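Local coordinates for blue (Type 1) copper domain protein (Nitrosopumilus maritimus, PDB 5FC9) that binds a copper ion at an open mononuclear type 1 site of a purple cupredoxin domain and probably takes part in electron transfer, at residues G9-Y19 / Y80-G90. Sequence-based numbering, arbitrary orientation.
Sequences GNYDVTGAGFY and YYCSFHPWRVG. With CU (copper (II) ion), chain E.
R88 reaches out of the copper-binding loop of this cupredoxin domain and plugs into the curl of loop 9-19, a pocket walled by backbone carbonyls. Three of them grip the guanidinium: NE donates to N10 O (2.8 Å), lying in that carbonyl's plane on a lone pair, NH1 to G15 O and NH2 to A16 O. The last two oxygens lie near the guanidinium plane, so the flat, five-hydrogen head of an arginine suits a ring of acceptors. The chain bends at CG (chi2 -56°), bringing NE back to N10. G17 packs on one guanidinium face, where a CB would collide with NH2. Were R88 replaced by an alanine, the carbonyls of N10, G15 and A16 would probably lose these donors and the curl of the loop its cross-ties. W87 adds a further bond, NE1 to D12 O (3.0 Å), tilted from the indole plane.

Apolar contacts flank this polar core. V13 CG2 sits over one indole face, 3.6 Å from W87 CZ2, while H85 CB covers the opposite face. Y11 CA makes a CH-pi contact over the imidazole of H85. The Y19 and Y80 rings, planes 30° apart, are slid aside and barely overlap, Y19 CE2 to Y80 CE2 at 3.5 Å.

Copper is held by C82 SG (2.2 Å), H85 ND1 and H42, the thiolate-and-two-histidine set of type 1 sites, with a water as the further ligand. N10 and Y19 supply part of the second shell. N10 extends away from its own backbone nitrogen (chi1 -179°), which carries OD1 to the water, while ND2 donates to G17 O, fixing the amide's rotation. Y19 OH donates to R88 O, from above that carbonyl's plane, and accepts from the copper-bound water at 3.1 Å.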
# COMPACT_ATOMS: atom_id res chain seq x y z
N GLY A 9 -7.36 12.52 6.61
CA GLY A 9 -6.88 11.48 5.72
C GLY A 9 -5.60 10.79 6.16
O GLY A 9 -5.09 9.92 5.46
N ASN A 10 -5.08 11.19 7.31
CA ASN A 10 -3.90 10.53 7.87
C ASN A 10 -4.16 9.04 8.17
O ASN A 10 -3.24 8.22 8.17
CB ASN A 10 -3.45 11.29 9.14
CG ASN A 10 -2.21 10.69 9.78
OD1 ASN A 10 -2.31 9.91 10.73
ND2 ASN A 10 -1.03 11.03 9.24
N TYR A 11 -5.42 8.67 8.39
CA TYR A 11 -5.75 7.26 8.61
C TYR A 11 -5.57 6.39 7.35
O TYR A 11 -5.57 5.17 7.45
CB TYR A 11 -7.20 7.11 9.10
CG TYR A 11 -8.24 7.61 8.12
CD1 TYR A 11 -8.70 8.92 8.19
CD2 TYR A 11 -8.75 6.79 7.13
CE1 TYR A 11 -9.64 9.39 7.30
CE2 TYR A 11 -9.70 7.25 6.24
CZ TYR A 11 -10.13 8.55 6.32
OH TYR A 11 -11.08 9.03 5.45
N ASP A 12 -5.45 7.03 6.20
CA ASP A 12 -5.31 6.35 4.91
C ASP A 12 -4.01 5.55 4.89
O ASP A 12 -2.99 5.98 5.45
CB ASP A 12 -5.35 7.40 3.79
CG ASP A 12 -5.61 6.83 2.41
OD1 ASP A 12 -5.53 5.60 2.21
OD2 ASP A 12 -5.83 7.67 1.51
N VAL A 13 -4.03 4.36 4.27
CA VAL A 13 -2.83 3.53 4.17
C VAL A 13 -2.14 3.84 2.86
O VAL A 13 -2.22 3.08 1.88
CB VAL A 13 -3.17 2.02 4.26
CG1 VAL A 13 -1.90 1.20 4.35
CG2 VAL A 13 -4.07 1.73 5.48
N THR A 14 -1.47 4.99 2.81
CA THR A 14 -0.83 5.44 1.58
C THR A 14 0.11 6.58 1.92
O THR A 14 0.27 6.92 3.09
CB THR A 14 -1.87 5.86 0.52
OG1 THR A 14 -1.22 6.04 -0.75
CG2 THR A 14 -2.57 7.15 0.92
N GLY A 15 0.73 7.17 0.90
CA GLY A 15 1.69 8.24 1.16
C GLY A 15 1.06 9.54 1.59
O GLY A 15 1.29 10.04 2.70
N ALA A 16 0.26 10.13 0.71
CA ALA A 16 -0.38 11.40 1.02
C ALA A 16 -1.19 11.29 2.32
O ALA A 16 -1.79 10.24 2.61
CB ALA A 16 -1.26 11.84 -0.11
N GLY A 17 -1.19 12.36 3.10
CA GLY A 17 -1.87 12.36 4.38
C GLY A 17 -0.92 12.29 5.56
O GLY A 17 -1.35 12.21 6.70
N PHE A 18 0.38 12.32 5.28
CA PHE A 18 1.37 12.22 6.35
C PHE A 18 1.40 13.51 7.19
O PHE A 18 0.85 14.54 6.79
CB PHE A 18 2.77 11.89 5.80
CG PHE A 18 3.15 12.66 4.55
CD1 PHE A 18 3.25 14.03 4.57
CD2 PHE A 18 3.48 11.98 3.38
CE1 PHE A 18 3.61 14.73 3.42
CE2 PHE A 18 3.85 12.67 2.25
CZ PHE A 18 3.91 14.04 2.27
N TYR A 19 2.05 13.42 8.35
CA TYR A 19 2.22 14.56 9.25
C TYR A 19 2.83 15.75 8.53
O TYR A 19 3.69 15.58 7.68
CB TYR A 19 3.11 14.18 10.44
CG TYR A 19 2.68 12.94 11.18
CD1 TYR A 19 1.35 12.76 11.57
CD2 TYR A 19 3.59 11.94 11.48
CE1 TYR A 19 0.95 11.62 12.24
CE2 TYR A 19 3.20 10.79 12.14
CZ TYR A 19 1.88 10.63 12.52
OH TYR A 19 1.46 9.50 13.18
N TYR A 80 8.78 9.38 15.81
CA TYR A 80 7.55 9.07 16.52
C TYR A 80 6.54 8.48 15.57
O TYR A 80 6.66 8.64 14.36
CB TYR A 80 6.96 10.31 17.20
CG TYR A 80 6.51 11.36 16.22
CD1 TYR A 80 7.39 12.31 15.75
CD2 TYR A 80 5.20 11.37 15.75
CE1 TYR A 80 6.98 13.28 14.82
CE2 TYR A 80 4.78 12.32 14.82
CZ TYR A 80 5.67 13.26 14.37
OH TYR A 80 5.27 14.21 13.45
N TYR A 81 5.53 7.81 16.11
CA TYR A 81 4.50 7.26 15.25
C TYR A 81 3.15 7.38 15.97
O TYR A 81 3.06 8.01 17.03
CB TYR A 81 4.90 5.81 14.87
CG TYR A 81 4.48 4.66 15.77
CD1 TYR A 81 4.29 3.39 15.24
CD2 TYR A 81 4.20 4.85 17.12
CE1 TYR A 81 3.88 2.33 16.04
CE2 TYR A 81 3.79 3.80 17.92
CZ TYR A 81 3.63 2.55 17.38
OH TYR A 81 3.23 1.49 18.18
N CYS A 82 2.12 6.79 15.39
CA CYS A 82 0.81 6.64 16.01
C CYS A 82 0.56 5.16 16.20
O CYS A 82 0.70 4.39 15.24
CB CYS A 82 -0.28 7.26 15.14
SG CYS A 82 -1.97 6.90 15.68
N SER A 83 0.18 4.73 17.40
CA SER A 83 0.04 3.30 17.60
C SER A 83 -1.18 2.72 16.84
O SER A 83 -1.24 1.52 16.58
CB SER A 83 -0.03 2.96 19.10
OG SER A 83 -1.24 3.41 19.69
N PHE A 84 -2.13 3.59 16.47
CA PHE A 84 -3.27 3.14 15.69
C PHE A 84 -2.93 3.01 14.21
O PHE A 84 -3.51 2.20 13.49
CB PHE A 84 -4.44 4.10 15.83
CG PHE A 84 -4.83 4.41 17.24
CD1 PHE A 84 -4.75 3.44 18.23
CD2 PHE A 84 -5.27 5.67 17.58
CE1 PHE A 84 -5.11 3.74 19.53
CE2 PHE A 84 -5.64 5.98 18.88
CZ PHE A 84 -5.55 5.01 19.86
N HIS A 85 -2.00 3.85 13.76
CA HIS A 85 -1.57 3.84 12.37
C HIS A 85 -0.06 3.86 12.31
O HIS A 85 0.53 4.88 12.01
CB HIS A 85 -2.16 5.04 11.60
CG HIS A 85 -3.62 5.26 11.88
ND1 HIS A 85 -4.07 6.19 12.78
CD2 HIS A 85 -4.72 4.64 11.40
CE1 HIS A 85 -5.39 6.15 12.84
NE2 HIS A 85 -5.81 5.21 12.01
N PRO A 86 0.57 2.72 12.61
CA PRO A 86 2.02 2.70 12.82
C PRO A 86 2.84 3.00 11.57
O PRO A 86 4.03 3.31 11.70
CB PRO A 86 2.28 1.28 13.33
CG PRO A 86 1.12 0.49 12.91
CD PRO A 86 -0.05 1.42 12.92
N TRP A 87 2.23 2.92 10.39
CA TRP A 87 2.91 3.32 9.16
C TRP A 87 3.11 4.83 9.08
O TRP A 87 3.91 5.33 8.27
CB TRP A 87 2.15 2.83 7.92
CG TRP A 87 0.76 3.35 7.81
CD1 TRP A 87 0.34 4.47 7.11
CD2 TRP A 87 -0.41 2.79 8.40
NE1 TRP A 87 -1.01 4.62 7.25
CE2 TRP A 87 -1.50 3.62 8.05
CE3 TRP A 87 -0.64 1.67 9.21
CZ2 TRP A 87 -2.80 3.34 8.47
CZ3 TRP A 87 -1.93 1.40 9.63
CH2 TRP A 87 -3.00 2.24 9.27
N ARG A 88 2.40 5.57 9.92
CA ARG A 88 2.55 7.02 9.96
C ARG A 88 3.63 7.41 10.94
O ARG A 88 3.37 7.53 12.14
CB ARG A 88 1.23 7.69 10.34
CG ARG A 88 0.11 7.43 9.33
CD ARG A 88 0.53 7.86 7.94
NE ARG A 88 -0.63 8.05 7.06
CZ ARG A 88 -0.53 8.55 5.84
NH1 ARG A 88 0.66 8.86 5.35
NH2 ARG A 88 -1.62 8.74 5.10
N VAL A 89 4.84 7.59 10.41
CA VAL A 89 6.01 7.87 11.23
C VAL A 89 6.62 9.22 10.83
O VAL A 89 6.81 9.50 9.64
CB VAL A 89 7.07 6.75 11.12
CG1 VAL A 89 6.50 5.44 11.63
CG2 VAL A 89 7.54 6.58 9.67
N GLY A 90 6.90 10.06 11.83
CA GLY A 90 7.47 11.36 11.57
C GLY A 90 8.72 11.62 12.40
O GLY A 90 9.13 10.76 13.18
CU CU E . -3.03 7.61 13.86
O HOH W 1 -1.38 8.52 12.64